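Local coordinates for protein polyketide Synthase III (Ectocarpus siliculosus, PDB 4B0N) that probably acts as an acyltransferase of the chalcone/stilbene synthase family, a type III polyketide synthase linked to phlorotannin monomer biosynthesis in a brown alga, at residues V158-T163 and T187-M192; A94-T99 and D107-P112. All blocks are in the same frame, centred on the assembly; numbering follows the deposited sequence.

Contact 1: V158-T163 and T187-M192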
ATOM      1  N   VAL A 158      10.302   0.397  -1.465  1.00 29.65           N
ATOM      2  CA  VAL A 158       8.924  -0.012  -1.667  1.00 29.46           C
ATOM      3  C   VAL A 158       8.776  -1.480  -1.296  1.00 29.40           C
ATOM      4  O   VAL A 158       9.402  -2.348  -1.913  1.00 29.63           O
ATOM      5  CB  VAL A 158       8.465   0.222  -3.121  1.00 29.47           C
ATOM      6  CG1 VAL A 158       7.051  -0.302  -3.329  1.00 29.36           C
ATOM      7  CG2 VAL A 158       8.543   1.701  -3.481  1.00 29.81           C
ATOM      8  N   VAL A 159       7.964  -1.746  -0.274  1.00 29.16           N
ATOM      9  CA  VAL A 159       7.654  -3.112   0.145  1.00 28.82           C
ATOM     10  C   VAL A 159       6.250  -3.474  -0.330  1.00 28.53           C
ATOM     11  O   VAL A 159       5.328  -2.663  -0.249  1.00 28.60           O
ATOM     12  CB  VAL A 159       7.775  -3.289   1.677  1.00 29.04           C
ATOM     13  CG1 VAL A 159       7.346  -4.687   2.108  1.00 28.84           C
ATOM     14  CG2 VAL A 159       9.199  -3.008   2.139  1.00 29.33           C
ATOM     15  N   VAL A 160       6.105  -4.697  -0.832  1.00 28.25           N
ATOM     16  CA  VAL A 160       4.843  -5.185  -1.377  1.00 27.94           C
ATOM     17  C   VAL A 160       4.462  -6.514  -0.722  1.00 27.95           C
ATOM     18  O   VAL A 160       5.259  -7.457  -0.711  1.00 28.01           O
ATOM     19  CB  VAL A 160       4.937  -5.364  -2.910  1.00 27.80           C
ATOM     20  CG1 VAL A 160       3.750  -6.150  -3.444  1.00 27.87           C
ATOM     21  CG2 VAL A 160       5.039  -4.016  -3.607  1.00 27.72           C
ATOM     22  N   SER A 161       3.249  -6.580  -0.173  1.00 27.95           N
ATOM     23  CA  SER A 161       2.724  -7.816   0.411  1.00 28.02           C
ATOM     24  C   SER A 161       1.209  -7.794   0.575  1.00 28.23           C
ATOM     25  O   SER A 161       0.627  -6.768   0.920  1.00 28.30           O
ATOM     26  CB  SER A 161       3.379  -8.110   1.764  1.00 28.00           C
ATOM     27  OG  SER A 161       3.143  -9.451   2.155  1.00 27.82           O
ATOM     28  N   SER A 162       0.585  -8.942   0.317  1.00 28.57           N
ATOM     29  CA  SER A 162      -0.834  -9.161   0.584  1.00 28.81           C
ATOM     30  C   SER A 162      -1.009 -10.185   1.711  1.00 29.12           C
ATOM     31  O   SER A 162      -2.132 -10.521   2.092  1.00 29.33           O
ATOM     32  CB  SER A 162      -1.550  -9.644  -0.683  1.00 28.70           C
ATOM     33  OG  SER A 162      -1.533  -8.657  -1.697  1.00 28.40           O
ATOM     34  N   THR A 163       0.109 -10.677   2.237  1.00 29.39           N
ATOM     35  CA  THR A 163       0.090 -11.686   3.300  1.00 29.98           C
ATOM     36  C   THR A 163       0.639 -11.160   4.633  1.00 30.11           C
ATOM     37  O   THR A 163       0.717 -11.903   5.617  1.00 30.26           O
ATOM     38  CB  THR A 163       0.868 -12.956   2.891  1.00 30.12           C
ATOM     39  OG1 THR A 163       2.194 -12.599   2.477  1.00 29.91           O
ATOM     40  CG2 THR A 163       0.152 -13.683   1.758  1.00 30.36           C
ATOM     41  N   THR A 187       7.323   3.296   1.030  1.00 29.66           N
ATOM     42  CA  THR A 187       5.935   3.048   0.651  1.00 29.49           C
ATOM     43  C   THR A 187       5.580   1.572   0.850  1.00 29.14           C
ATOM     44  O   THR A 187       6.344   0.683   0.470  1.00 29.04           O
ATOM     45  CB  THR A 187       5.657   3.477  -0.812  1.00 29.51           C
ATOM     46  OG1 THR A 187       6.038   4.849  -0.992  1.00 29.96           O
ATOM     47  CG2 THR A 187       4.178   3.328  -1.171  1.00 29.37           C
ATOM     48  N   LEU A 188       4.421   1.328   1.457  1.00 28.97           N
ATOM     49  CA  LEU A 188       3.909  -0.021   1.640  1.00 28.78           C
ATOM     50  C   LEU A 188       2.673  -0.266   0.767  1.00 28.79           C
ATOM     51  O   LEU A 188       1.600   0.302   1.010  1.00 28.87           O
ATOM     52  CB  LEU A 188       3.598  -0.281   3.117  1.00 29.03           C
ATOM     53  CG  LEU A 188       4.754  -0.197   4.126  1.00 29.13           C
ATOM     54  CD1 LEU A 188       4.224  -0.061   5.547  1.00 29.45           C
ATOM     55  CD2 LEU A 188       5.687  -1.393   4.020  1.00 28.80           C
ATOM     56  N   ILE A 189       2.846  -1.097  -0.262  1.00 28.65           N
ATOM     57  CA  ILE A 189       1.754  -1.497  -1.150  1.00 28.60           C
ATOM     58  C   ILE A 189       1.163  -2.810  -0.646  1.00 28.66           C
ATOM     59  O   ILE A 189       1.805  -3.859  -0.718  1.00 28.41           O
ATOM     60  CB  ILE A 189       2.221  -1.658  -2.616  1.00 28.49           C
ATOM     61  CG1 ILE A 189       2.792  -0.341  -3.152  1.00 28.49           C
ATOM     62  CG2 ILE A 189       1.074  -2.148  -3.499  1.00 28.53           C
ATOM     63  CD1 ILE A 189       3.419  -0.456  -4.528  1.00 28.45           C
ATOM     64  N   GLY A 190      -0.065  -2.740  -0.141  1.00 29.16           N
ATOM     65  CA  GLY A 190      -0.708  -3.890   0.487  1.00 29.71           C
ATOM     66  C   GLY A 190      -2.002  -4.349  -0.160  1.00 30.24           C
ATOM     67  O   GLY A 190      -2.757  -3.542  -0.715  1.00 30.44           O
ATOM     68  N   PHE A 191      -2.235  -5.661  -0.096  1.00 30.37           N
ATOM     69  CA  PHE A 191      -3.499  -6.287  -0.494  1.00 30.55           C
ATOM     70  C   PHE A 191      -3.874  -6.037  -1.963  1.00 30.65           C
ATOM     71  O   PHE A 191      -5.058  -5.908  -2.301  1.00 31.02           O
ATOM     72  CB  PHE A 191      -4.622  -5.838   0.453  1.00 30.94           C
ATOM     73  CG  PHE A 191      -5.470  -6.959   0.989  1.00 31.15           C
ATOM     74  CD1 PHE A 191      -4.891  -8.049   1.636  1.00 31.17           C
ATOM     75  CD2 PHE A 191      -6.856  -6.904   0.888  1.00 31.43           C
ATOM     76  CE1 PHE A 191      -5.672  -9.075   2.143  1.00 31.47           C
ATOM     77  CE2 PHE A 191      -7.643  -7.924   1.396  1.00 31.83           C
ATOM     78  CZ  PHE A 191      -7.051  -9.012   2.024  1.00 31.90           C
ATOM     79  N   MET A 192      -2.863  -5.975  -2.830  1.00 30.30           N
ATOM     80  CA  MET A 192      -3.088  -5.823  -4.273  1.00 30.24           C
ATOM     81  C   MET A 192      -2.878  -7.134  -5.038  1.00 30.26           C
ATOM     82  O   MET A 192      -2.700  -7.134  -6.258  1.00 30.00           O
ATOM     83  CB  MET A 192      -2.223  -4.702  -4.859  1.00 30.16           C
ATOM     84  CG  MET A 192      -2.632  -3.303  -4.423  1.00 30.14           C
ATOM     85  SD  MET A 192      -2.131  -2.002  -5.570  1.00 29.93           S
ATOM     86  CE  MET A 192      -3.399  -2.145  -6.827  1.00 30.29           C
TER
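I189 lies between two valines of the adjacent strand. Its CD1 meets V158 CG1 at 3.8 Å, the two side chains crossing at a slant, while V160 runs alongside and brings CG2 to 3.8 Å from I189 CB. The isoleucine CG1 stands anti to its carbonyl carbon (chi1 -60°), and a nearly extended chi2 carries CD1 back toward V158. On the other sheet face V159 and L188 lie side by side, with V159 CB 3.7 Å from L188 CD2. Between these two layers of side chains strands 158-161 and 187-190 pair in parallel. The N-H groups of V159 and S161 donate hydrogen bonds to the carbonyls of T187 and I189, and I189 N returns a hydrogen bond of 2.9 Å to V159 O. The ladder ends less regularly: F191 N donates a hydrogen bond to S161 O at 3.2 Å, tilted 29° from the carbonyl plane. At this polar edge S162 OG is hydrogen-bonded to G193 N, and S162 O sits at the edge of the F191 ring, 3.7 Å from CD1. S161 OG is hydrogen-bonded to V221 O and to E222 OE2. Helix 170-177 joins the two strands in a beta-alpha-beta unit of the thiolase-like fold. Strand 215-223 flanks 154-161, helix 196-210 packs on V160 and I189, and the second subunit supplies backbone bonds to L188 and G190.

Contact 2: A94-T99 and D107-P112. With ACD (arachidonic acid), chain D.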
ATOM      1  N   ALA A  94       7.943 -21.046   5.505  1.00 35.23           N
ATOM      2  CA  ALA A  94       8.674 -20.450   6.630  1.00 35.13           C
ATOM      3  C   ALA A  94       8.439 -21.199   7.942  1.00 35.26           C
ATOM      4  O   ALA A  94       9.186 -21.027   8.907  1.00 35.17           O
ATOM      5  CB  ALA A  94       8.302 -18.982   6.782  1.00 34.50           C
ATOM      6  N   VAL A  95       7.400 -22.027   7.967  1.00 35.44           N
ATOM      7  CA  VAL A  95       7.018 -22.760   9.169  1.00 35.94           C
ATOM      8  C   VAL A  95       7.310 -24.254   8.993  1.00 36.43           C
ATOM      9  O   VAL A  95       7.066 -24.809   7.917  1.00 36.48           O
ATOM     10  CB  VAL A  95       5.527 -22.556   9.521  1.00 35.90           C
ATOM     11  CG1 VAL A  95       5.359 -22.473  11.023  1.00 36.19           C
ATOM     12  CG2 VAL A  95       4.976 -21.286   8.891  1.00 35.56           C
ATOM     13  N   PRO A  96       7.839 -24.910  10.047  1.00 36.94           N
ATOM     14  CA  PRO A  96       8.157 -26.341   9.960  1.00 37.58           C
ATOM     15  C   PRO A  96       6.945 -27.281   9.992  1.00 38.10           C
ATOM     16  O   PRO A  96       7.108 -28.482   9.785  1.00 38.76           O
ATOM     17  CB  PRO A  96       9.042 -26.580  11.190  1.00 37.75           C
ATOM     18  CG  PRO A  96       8.646 -25.518  12.154  1.00 37.44           C
ATOM     19  CD  PRO A  96       8.316 -24.321  11.315  1.00 37.01           C
ATOM     20  N   ASP A  97       5.752 -26.738  10.229  1.00 38.18           N
ATOM     21  CA  ASP A  97       4.528 -27.540  10.380  1.00 38.74           C
ATOM     22  C   ASP A  97       4.215 -28.491   9.217  1.00 39.66           C
ATOM     23  O   ASP A  97       3.349 -29.363   9.344  1.00 40.49           O
ATOM     24  CB  ASP A  97       3.323 -26.634  10.644  1.00 37.97           C
ATOM     25  CG  ASP A  97       3.405 -25.933  11.977  1.00 37.62           C
ATOM     26  OD1 ASP A  97       4.383 -25.197  12.198  1.00 37.35           O
ATOM     27  OD2 ASP A  97       2.501 -26.126  12.811  1.00 37.83           O
ATOM     28  N   PHE A  98       4.912 -28.326   8.096  1.00 40.02           N
ATOM     29  CA  PHE A  98       4.691 -29.172   6.923  1.00 40.71           C
ATOM     30  C   PHE A  98       5.854 -30.129   6.665  1.00 41.11           C
ATOM     31  O   PHE A  98       5.747 -31.054   5.853  1.00 41.44           O
ATOM     32  CB  PHE A  98       4.388 -28.312   5.694  1.00 40.79           C
ATOM     33  CG  PHE A  98       3.287 -27.317   5.918  1.00 40.89           C
ATOM     34  CD1 PHE A  98       1.971 -27.739   6.084  1.00 41.23           C
ATOM     35  CD2 PHE A  98       3.567 -25.955   5.978  1.00 40.77           C
ATOM     36  CE1 PHE A  98       0.953 -26.822   6.299  1.00 41.32           C
ATOM     37  CE2 PHE A  98       2.552 -25.032   6.191  1.00 40.68           C
ATOM     38  CZ  PHE A  98       1.244 -25.466   6.354  1.00 40.85           C
ATOM     39  N   THR A  99       6.961 -29.895   7.365  1.00 47.64           N
ATOM     40  CA  THR A  99       8.113 -30.791   7.349  1.00 48.01           C
ATOM     41  C   THR A  99       8.629 -30.955   8.782  1.00 48.70           C
ATOM     42  O   THR A  99       9.688 -30.419   9.126  1.00 48.33           O
ATOM     43  CB  THR A  99       9.240 -30.263   6.433  1.00 47.03           C
ATOM     44  OG1 THR A  99       9.632 -28.951   6.855  1.00 46.07           O
ATOM     45  CG2 THR A  99       8.781 -30.205   4.991  1.00 46.63           C
ATOM     46  N   ASP A 107      13.159 -24.107  16.429  1.00 40.43           N
ATOM     47  CA  ASP A 107      12.059 -23.475  15.705  1.00 39.92           C
ATOM     48  C   ASP A 107      10.774 -24.280  15.904  1.00 39.81           C
ATOM     49  O   ASP A 107      10.656 -25.398  15.399  1.00 40.09           O
ATOM     50  CB  ASP A 107      12.390 -23.349  14.216  1.00 40.01           C
ATOM     51  CG  ASP A 107      11.463 -22.387  13.488  1.00 40.01           C
ATOM     52  OD1 ASP A 107      11.111 -21.336  14.071  1.00 40.32           O
ATOM     53  OD2 ASP A 107      11.094 -22.671  12.327  1.00 39.89           O
ATOM     54  N   PRO A 108       9.803 -23.712  16.640  1.00 39.61           N
ATOM     55  CA  PRO A 108       8.615 -24.457  17.053  1.00 39.63           C
ATOM     56  C   PRO A 108       7.573 -24.662  15.950  1.00 39.27           C
ATOM     57  O   PRO A 108       7.603 -23.988  14.921  1.00 38.70           O
ATOM     58  CB  PRO A 108       8.032 -23.583  18.164  1.00 39.75           C
ATOM     59  CG  PRO A 108       8.439 -22.197  17.797  1.00 39.42           C
ATOM     60  CD  PRO A 108       9.772 -22.314  17.111  1.00 39.45           C
ATOM     61  N   LEU A 109       6.663 -25.599  16.183  1.00 39.59           N
ATOM     62  CA  LEU A 109       5.508 -25.801  15.322  1.00 39.30           C
ATOM     63  C   LEU A 109       4.472 -24.722  15.622  1.00 39.07           C
ATOM     64  O   LEU A 109       4.014 -24.588  16.757  1.00 39.50           O
ATOM     65  CB  LEU A 109       4.916 -27.196  15.545  1.00 39.71           C
ATOM     66  CG  LEU A 109       5.409 -28.396  14.719  1.00 39.93           C
ATOM     67  CD1 LEU A 109       6.928 -28.498  14.614  1.00 39.93           C
ATOM     68  CD2 LEU A 109       4.824 -29.680  15.293  1.00 40.32           C
ATOM     69  N   PHE A 110       4.115 -23.956  14.595  1.00 38.51           N
ATOM     70  CA  PHE A 110       3.234 -22.800  14.746  1.00 38.25           C
ATOM     71  C   PHE A 110       1.782 -23.177  15.040  1.00 38.38           C
ATOM     72  O   PHE A 110       1.191 -22.670  15.996  1.00 38.25           O
ATOM     73  CB  PHE A 110       3.325 -21.912  13.497  1.00 37.78           C
ATOM     74  CG  PHE A 110       2.472 -20.673  13.549  1.00 37.48           C
ATOM     75  CD1 PHE A 110       2.607 -19.752  14.587  1.00 37.38           C
ATOM     76  CD2 PHE A 110       1.550 -20.412  12.540  1.00 37.04           C
ATOM     77  CE1 PHE A 110       1.824 -18.610  14.627  1.00 37.13           C
ATOM     78  CE2 PHE A 110       0.768 -19.270  12.572  1.00 36.84           C
ATOM     79  CZ  PHE A 110       0.908 -18.366  13.615  1.00 36.98           C
ATOM     80  N   TYR A 111       1.223 -24.066  14.223  1.00 38.66           N
ATOM     81  CA  TYR A 111      -0.189 -24.441  14.321  1.00 39.21           C
ATOM     82  C   TYR A 111      -0.450 -25.385  15.492  1.00 40.04           C
ATOM     83  O   TYR A 111       0.414 -26.198  15.826  1.00 40.57           O
ATOM     84  CB  TYR A 111      -0.675 -25.040  12.998  1.00 39.25           C
ATOM     85  CG  TYR A 111      -0.519 -24.081  11.838  1.00 39.12           C
ATOM     86  CD1 TYR A 111      -1.330 -22.948  11.734  1.00 38.96           C
ATOM     87  CD2 TYR A 111       0.450 -24.291  10.856  1.00 38.91           C
ATOM     88  CE1 TYR A 111      -1.187 -22.056  10.683  1.00 38.39           C
ATOM     89  CE2 TYR A 111       0.598 -23.404   9.798  1.00 38.56           C
ATOM     90  CZ  TYR A 111      -0.222 -22.289   9.720  1.00 38.26           C
ATOM     91  OH  TYR A 111      -0.087 -21.403   8.681  1.00 37.70           O
ATOM     92  N   PRO A 112      -1.638 -25.272  16.126  1.00 51.51           N
ATOM     93  CA  PRO A 112      -1.950 -26.054  17.327  1.00 53.25           C
ATOM     94  C   PRO A 112      -1.912 -27.561  17.089  1.00 54.36           C
ATOM     95  O   PRO A 112      -2.289 -28.031  16.009  1.00 54.12           O
ATOM     96  CB  PRO A 112      -3.375 -25.607  17.682  1.00 53.94           C
ATOM     97  CG  PRO A 112      -3.931 -25.047  16.420  1.00 52.97           C
ATOM     98  CD  PRO A 112      -2.763 -24.400  15.743  1.00 51.31           C
TER
HETATM   99  C1  ACD D1416      -4.578 -14.814  -6.210  0.50 23.54           C
HETATM  100  C2  ACD D1416      -4.505 -13.648  -5.248  0.50 23.41           C
HETATM  101  C3  ACD D1416      -3.663 -14.032  -4.035  0.50 23.15           C
HETATM  102  C4  ACD D1416      -4.193 -13.374  -2.768  0.50 22.89           C
HETATM  103  C5  ACD D1416      -3.642 -14.076  -1.550  0.50 22.63           C
HETATM  104  C6  ACD D1416      -3.991 -13.684  -0.327  0.50 22.29           C
HETATM  105  C7  ACD D1416      -3.414 -14.395   0.874  0.50 22.03           C
HETATM  106  C8  ACD D1416      -4.204 -15.632   1.222  0.50 21.82           C
HETATM  107  C9  ACD D1416      -3.593 -16.634   1.853  0.50 21.65           C
HETATM  108  C10 ACD D1416      -4.355 -17.884   2.224  0.50 21.55           C
HETATM  109  C11 ACD D1416      -3.770 -19.080   1.516  0.50 21.41           C
HETATM  110  C12 ACD D1416      -3.478 -20.184   2.199  0.50 21.36           C
HETATM  111  C13 ACD D1416      -2.898 -21.376   1.474  0.50 21.44           C
HETATM  112  C14 ACD D1416      -1.678 -21.900   2.194  0.50 21.57           C
HETATM  113  C15 ACD D1416      -0.925 -22.831   1.612  0.50 21.69           C
HETATM  114  C16 ACD D1416       0.299 -23.378   2.305  0.50 21.75           C
HETATM  115  C17 ACD D1416      -0.092 -24.615   3.105  0.50 21.97           C
HETATM  116  C18 ACD D1416       0.416 -25.905   2.471  0.50 22.05           C
HETATM  117  C19 ACD D1416      -0.644 -26.992   2.583  0.50 22.22           C
HETATM  118  C20 ACD D1416      -0.085 -28.345   2.204  0.50 22.33           C
HETATM  119  O1  ACD D1416      -4.370 -14.609  -7.428  0.50 23.54           O
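D97 reaches across to the backbone of F110 and Y111. Its CB lies 3.7 Å from Y111 CD2, at the edge of the tyrosine ring and in its plane. CG turns away from the carbonyl carbon (chi1 -67°), which sends the carboxylate to the returning part of the same loop, 107-112. OD1 accepts F110 N at 2.7 Å through its syn lone pair. OD2 takes Y111 N at 2.8 Å, with the donor coming from above the carboxylate plane, 38° out of it. OD2 also lies 3.4 Å from Y111 CD2, and the carboxylate stands almost perpendicular to that ring, at 83°. Two successive N-H groups thus grip one carboxylate and fix its rotation. An asparagine here would probably lose one of the two bonds, because its amide NH2 cannot accept a hydrogen bond, and leave F110 N or Y111 N without its mate.

Around this link apolar pairs mix with ring carbons that meet oxygens. V95 CG1 packs on F110 CB, while P96 CD lies near D107 OD2 and P96 CG near P108 O. F98 CZ comes within 4.1 Å of Y111 CE2. The arachidonic acid C18 lies over one face of the F98 ring, toward its rim, and C17 is 3.6 Å from F98 CZ, so this end of the loop helps line the ligand pocket. The contact folds the long loop after strand 90-93 back on itself. Helix 121-146 flanks it, with K131 in a salt bridge to D107, while Y55 of strand 55-58 touches P96 and helix 59-68 packs on F98.

How the contacts relate
Contact 1 is buried in the fold, its centre about 11 Å from the centre of the chain, whereas contact 2 is only partly buried, its centre about 23 Å from it. They share no element of secondary structure, and their nearest atoms are about 10 Å apart. Contact 2 closes before contact 1 opens along the chain. One joins parallel strands through regular backbone bonds and aliphatic side chains. The other has no regular structure and relies on a carboxylate gripping backbone N-H groups. Helix 121-146 touches both. Both also reach the arachidonic acid pocket, through T163 in contact 1 and F98 in contact 2, and only contact 1 meets the second subunit.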